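Local coordinates for outer surface protein (PDB 1X7F) that has not been characterised directly but probably acts as a 6-phospho-N-acetylmuramidase, cleaving 6-phospho-N-acetylmuramic acid from the cell-wall disaccharide it forms with N-acetylglucosamine, at residues I79-H82 / A83-N86; L229-E232 / V233-K236. One frame throughout, in Å; residues are numbered along the deposited sequence.

Contact 1. Residues I79-H82 / A83-N86; sequences IINH and AKDN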
loop_
_atom_site.group_PDB
_atom_site.type_symbol
_atom_site.label_atom_id
_atom_site.label_comp_id
_atom_site.label_asym_id
_atom_site.label_seq_id
_atom_site.Cartn_x
_atom_site.Cartn_y
_atom_site.Cartn_z
ATOM N N ILE A 79 -2.463 -23.838 12.440
ATOM C CA ILE A 79 -2.713 -22.550 11.810
ATOM C C ILE A 79 -1.783 -22.330 10.612
ATOM O O ILE A 79 -2.254 -21.982 9.527
ATOM C CB ILE A 79 -2.596 -21.386 12.838
ATOM C CG1 ILE A 79 -3.697 -21.486 13.899
ATOM C CG2 ILE A 79 -2.698 -20.049 12.137
ATOM C CD1 ILE A 79 -3.408 -20.716 15.175
ATOM N N ILE A 80 -0.480 -22.555 10.810
ATOM C CA ILE A 80 0.526 -22.350 9.755
ATOM C C ILE A 80 0.339 -23.316 8.577
ATOM O O ILE A 80 0.556 -22.941 7.415
ATOM C CB ILE A 80 1.973 -22.420 10.326
ATOM C CG1 ILE A 80 2.273 -21.180 11.174
ATOM C CG2 ILE A 80 2.996 -22.530 9.203
ATOM C CD1 ILE A 80 3.530 -21.276 12.033
ATOM N N ASN A 81 -0.080 -24.541 8.880
ATOM C CA ASN A 81 -0.366 -25.540 7.849
ATOM C C ASN A 81 -1.574 -25.125 7.007
ATOM O O ASN A 81 -1.584 -25.287 5.785
ATOM C CB ASN A 81 -0.610 -26.911 8.479
ATOM C CG ASN A 81 0.180 -28.013 7.808
ATOM O OD1 ASN A 81 0.095 -28.220 6.592
ATOM N ND2 ASN A 81 0.945 -28.750 8.609
ATOM N N HIS A 82 -2.589 -24.593 7.680
ATOM C CA HIS A 82 -3.760 -24.072 7.004
ATOM C C HIS A 82 -3.344 -22.908 6.098
ATOM O O HIS A 82 -3.796 -22.818 4.958
ATOM C CB HIS A 82 -4.805 -23.639 8.027
ATOM C CG HIS A 82 -6.133 -23.308 7.428
ATOM N ND1 HIS A 82 -6.568 -22.009 7.255
ATOM C CD2 HIS A 82 -7.121 -24.105 6.957
ATOM C CE1 HIS A 82 -7.768 -22.023 6.704
ATOM N NE2 HIS A 82 -8.128 -23.282 6.516
ATOM N N ALA A 83 -2.453 -22.055 6.604
ATOM C CA ALA A 83 -1.862 -20.964 5.828
ATOM C C ALA A 83 -1.112 -21.450 4.587
ATOM O O ALA A 83 -1.282 -20.891 3.504
ATOM C CB ALA A 83 -0.950 -20.137 6.697
ATOM N N LYS A 84 -0.283 -22.479 4.749
ATOM C CA LYS A 84 0.496 -23.037 3.639
ATOM C C LYS A 84 -0.369 -23.768 2.592
ATOM O O LYS A 84 -0.004 -23.820 1.419
ATOM C CB LYS A 84 1.642 -23.930 4.153
ATOM C CG LYS A 84 1.258 -25.360 4.490
ATOM C CD LYS A 84 2.414 -26.142 5.137
ATOM C CE LYS A 84 3.188 -26.993 4.129
ATOM N NZ LYS A 84 2.426 -28.203 3.730
ATOM N N ASP A 85 -1.503 -24.325 3.026
ATOM C CA ASP A 85 -2.478 -24.940 2.119
ATOM C C ASP A 85 -3.176 -23.868 1.278
ATOM O O ASP A 85 -3.667 -24.150 0.177
ATOM C CB ASP A 85 -3.533 -25.731 2.895
ATOM C CG ASP A 85 -2.976 -26.977 3.551
ATOM O OD1 ASP A 85 -2.046 -27.608 2.996
ATOM O OD2 ASP A 85 -3.420 -27.406 4.637
ATOM N N ASN A 86 -3.223 -22.648 1.812
ATOM C CA ASN A 86 -3.802 -21.508 1.113
ATOM C C ASN A 86 -2.735 -20.598 0.514
ATOM O O ASN A 86 -2.956 -19.396 0.343
ATOM C CB ASN A 86 -4.756 -20.740 2.035
ATOM C CG ASN A 86 -6.102 -21.436 2.182
ATOM O OD1 ASN A 86 -6.965 -21.352 1.298
ATOM N ND2 ASN A 86 -6.288 -22.132 3.297
#

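Contact 2. Residues L229-E232 / V233-K236; sequences LPIE and VQAK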
loop_
_atom_site.group_PDB
_atom_site.type_symbol
_atom_site.label_atom_id
_atom_site.label_comp_id
_atom_site.label_asym_id
_atom_site.label_seq_id
_atom_site.Cartn_x
_atom_site.Cartn_y
_atom_site.Cartn_z
ATOM N N LEU A 229 -7.072 6.954 8.012
ATOM C CA LEU A 229 -7.423 6.960 6.587
ATOM C C LEU A 229 -8.130 5.652 6.257
ATOM O O LEU A 229 -7.847 4.648 6.937
ATOM C CB LEU A 229 -6.169 7.051 5.716
ATOM C CG LEU A 229 -5.474 8.367 5.384
ATOM C CD1 LEU A 229 -4.373 8.062 4.375
ATOM C CD2 LEU A 229 -6.457 9.365 4.802
ATOM N N PRO A 230 -9.032 5.645 5.248
ATOM C CA PRO A 230 -9.643 4.404 4.787
ATOM C C PRO A 230 -8.590 3.372 4.417
ATOM O O PRO A 230 -7.533 3.725 3.883
ATOM C CB PRO A 230 -10.455 4.840 3.558
ATOM C CG PRO A 230 -10.835 6.255 3.853
ATOM C CD PRO A 230 -9.591 6.808 4.526
ATOM N N ILE A 231 -8.893 2.109 4.711
ATOM C CA ILE A 231 -7.902 1.043 4.659
ATOM C C ILE A 231 -7.324 0.926 3.239
ATOM O O ILE A 231 -6.116 0.790 3.075
ATOM C CB ILE A 231 -8.492 -0.301 5.218
ATOM C CG1 ILE A 231 -7.362 -1.267 5.622
ATOM C CG2 ILE A 231 -9.523 -0.965 4.231
ATOM C CD1 ILE A 231 -7.859 -2.626 6.111
ATOM N N GLU A 232 -8.182 1.069 2.231
ATOM C CA GLU A 232 -7.772 0.929 0.836
ATOM C C GLU A 232 -6.946 2.123 0.361
ATOM O O GLU A 232 -6.123 1.989 -0.548
ATOM C CB GLU A 232 -8.990 0.670 -0.086
ATOM C CG GLU A 232 -9.842 1.895 -0.408
ATOM C CD GLU A 232 -10.884 2.228 0.650
ATOM O OE1 GLU A 232 -11.716 3.110 0.368
ATOM O OE2 GLU A 232 -10.901 1.628 1.757
ATOM N N VAL A 233 -7.154 3.278 0.989
ATOM C CA VAL A 233 -6.373 4.488 0.691
ATOM C C VAL A 233 -4.933 4.358 1.216
ATOM O O VAL A 233 -3.979 4.669 0.513
ATOM C CB VAL A 233 -7.097 5.768 1.212
ATOM C CG1 VAL A 233 -6.270 7.019 0.963
ATOM C CG2 VAL A 233 -8.475 5.885 0.516
ATOM N N GLN A 234 -4.789 3.862 2.437
ATOM C CA GLN A 234 -3.488 3.471 2.968
ATOM C C GLN A 234 -2.683 2.560 2.030
ATOM O O GLN A 234 -1.510 2.809 1.796
ATOM C CB GLN A 234 -3.661 2.770 4.319
ATOM C CG GLN A 234 -4.408 3.553 5.377
ATOM C CD GLN A 234 -4.630 2.715 6.633
ATOM O OE1 GLN A 234 -5.764 2.537 7.093
ATOM N NE2 GLN A 234 -3.555 2.207 7.186
ATOM N N ALA A 235 -3.322 1.517 1.492
ATOM C CA ALA A 235 -2.671 0.582 0.570
ATOM C C ALA A 235 -2.287 1.246 -0.748
ATOM O O ALA A 235 -1.172 1.057 -1.246
ATOM C CB ALA A 235 -3.554 -0.630 0.318
ATOM N N LYS A 236 -3.215 2.010 -1.312
ATOM C CA LYS A 236 -2.955 2.816 -2.500
ATOM C C LYS A 236 -1.716 3.673 -2.280
ATOM O O LYS A 236 -0.825 3.718 -3.119
ATOM C CB LYS A 236 -4.153 3.733 -2.827
ATOM C CG LYS A 236 -5.341 3.064 -3.532
ATOM C CD LYS A 236 -6.461 4.109 -3.800
ATOM C CE LYS A 236 -7.697 3.464 -4.387
ATOM N NZ LYS A 236 -8.590 4.440 -5.064
#

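Contact 1. Residues I79-H82 / A83-N86
The carbonyl oxygen of His82 is gripped twice by Asn86, once from its side chain and once from its backbone. The side-chain bond is the straighter: Asn86 ND2 lies 3.1 Å from His82 O with an N-H...O angle of 159°, and the acceptor sits close to the amide plane, although the donor stands clearly out of the carbonyl plane. Asn86 N reaches His82 O at 3.2 Å, but the bend at its hydrogen makes this a weak bond. The ND2 that serves the carbonyl also rests over one face of the His82 imidazole, displaced toward the rim, with CE1 its nearest ring atom at 3.7 Å. Ring and amide planes are inclined by 57°, so they do not stack flat. His82 has CG anti to its own backbone N (chi1 -170°), which also sends the ring against Met44, Ile47 and Ser48 of helix 40-51.

Asn81 and Lys84 run alongside each other; CD of Lys84 packs on OD1 of Asn81 at 3.4 Å, before the lysine chain bends at its last two torsions. Asn81 O accepts a bond from Asp85 N at 2.9 Å, yet Asp85 OD2 lies only 3.0 Å from that same oxygen, an acceptor pair that would probably disfavour the aspartate's negative charge there. Inward, Ile80 and Ala83 meet Val90. This is the last turn of an amphipathic alpha-helix, helix 74-85, packed on a strand of a (beta/alpha)8-type barrel.

Contact 2. Residues L229-E232 / V233-K236
The first turn of helix 231-240 is entered through a proline at the N-cap position, Pro230, whose carbonyl opens the helical ladder. Gln234 N meets Pro230 O at 3.1 Å, with an N-H...O angle of 167° and the donor almost in line with the C=O bond. Val233 N lies 3.0 Å from the same Pro230 O, but its angle of 125° leaves only a weak second bond. The ladder continues with Ala235 N to Ile231 O, a longer bond at 3.3 Å, and Lys236 N to Glu232 O at 3.0 Å.

Apolar side chains meet around Val233. Its CG1, anti to the backbone N (chi1 178°), meets Leu229 CD1 at 4.0 Å, the two side chains crossing at about a right angle. The other branch, CG2, lies beside the proline ring, which points the same way, and approaches Pro230 CB to 3.8 Å. Phe370 adds a further apolar contact to Val233.

In the fold, the helix is the connection of a beta-alpha-beta crossover between the adjacent parallel strands 201-204 and 246-249 of the (beta/alpha)8-type barrel. Ile231 is buried against both, on Ile204 and Ile249, and also touches Leu262 of helix 256-264. Leu229 O, just ahead of the turn, accepts a hydrogen bond from His207 NE2.

Glu232 CG, set between its backbone N and carbonyl carbon, comes to 3.3 Å from Val233 N, and the chain bends beyond it at chi2. Lys236 is extended beyond CG, which passes Glu232 O at 3.3 Å, and its NZ forms a salt bridge with Glu368 OE2 and, also within the C-terminal region, a hydrogen bond to the carbonyl of Gln271.

Overall arrangement
Contacts 1 and 2 belong to different helices of the N-terminal barrel and do not touch: their centres are 27 Å apart and their nearest atoms about 18 Å. They also sample contrasting ends, contact 1 the final turn of helix 74-85 and contact 2 the opening turn of helix 231-240. Contact 1 lies about 24 Å from the centre of the chain, contact 2 about 7 Å, measured centre to centre, which puts contact 2 near the middle of the two-domain chain and contact 1 far out on the barrel. Both helices pack on strands of the same parallel sheet, 89-94 for contact 1 and 201-204 and 246-249 for contact 2.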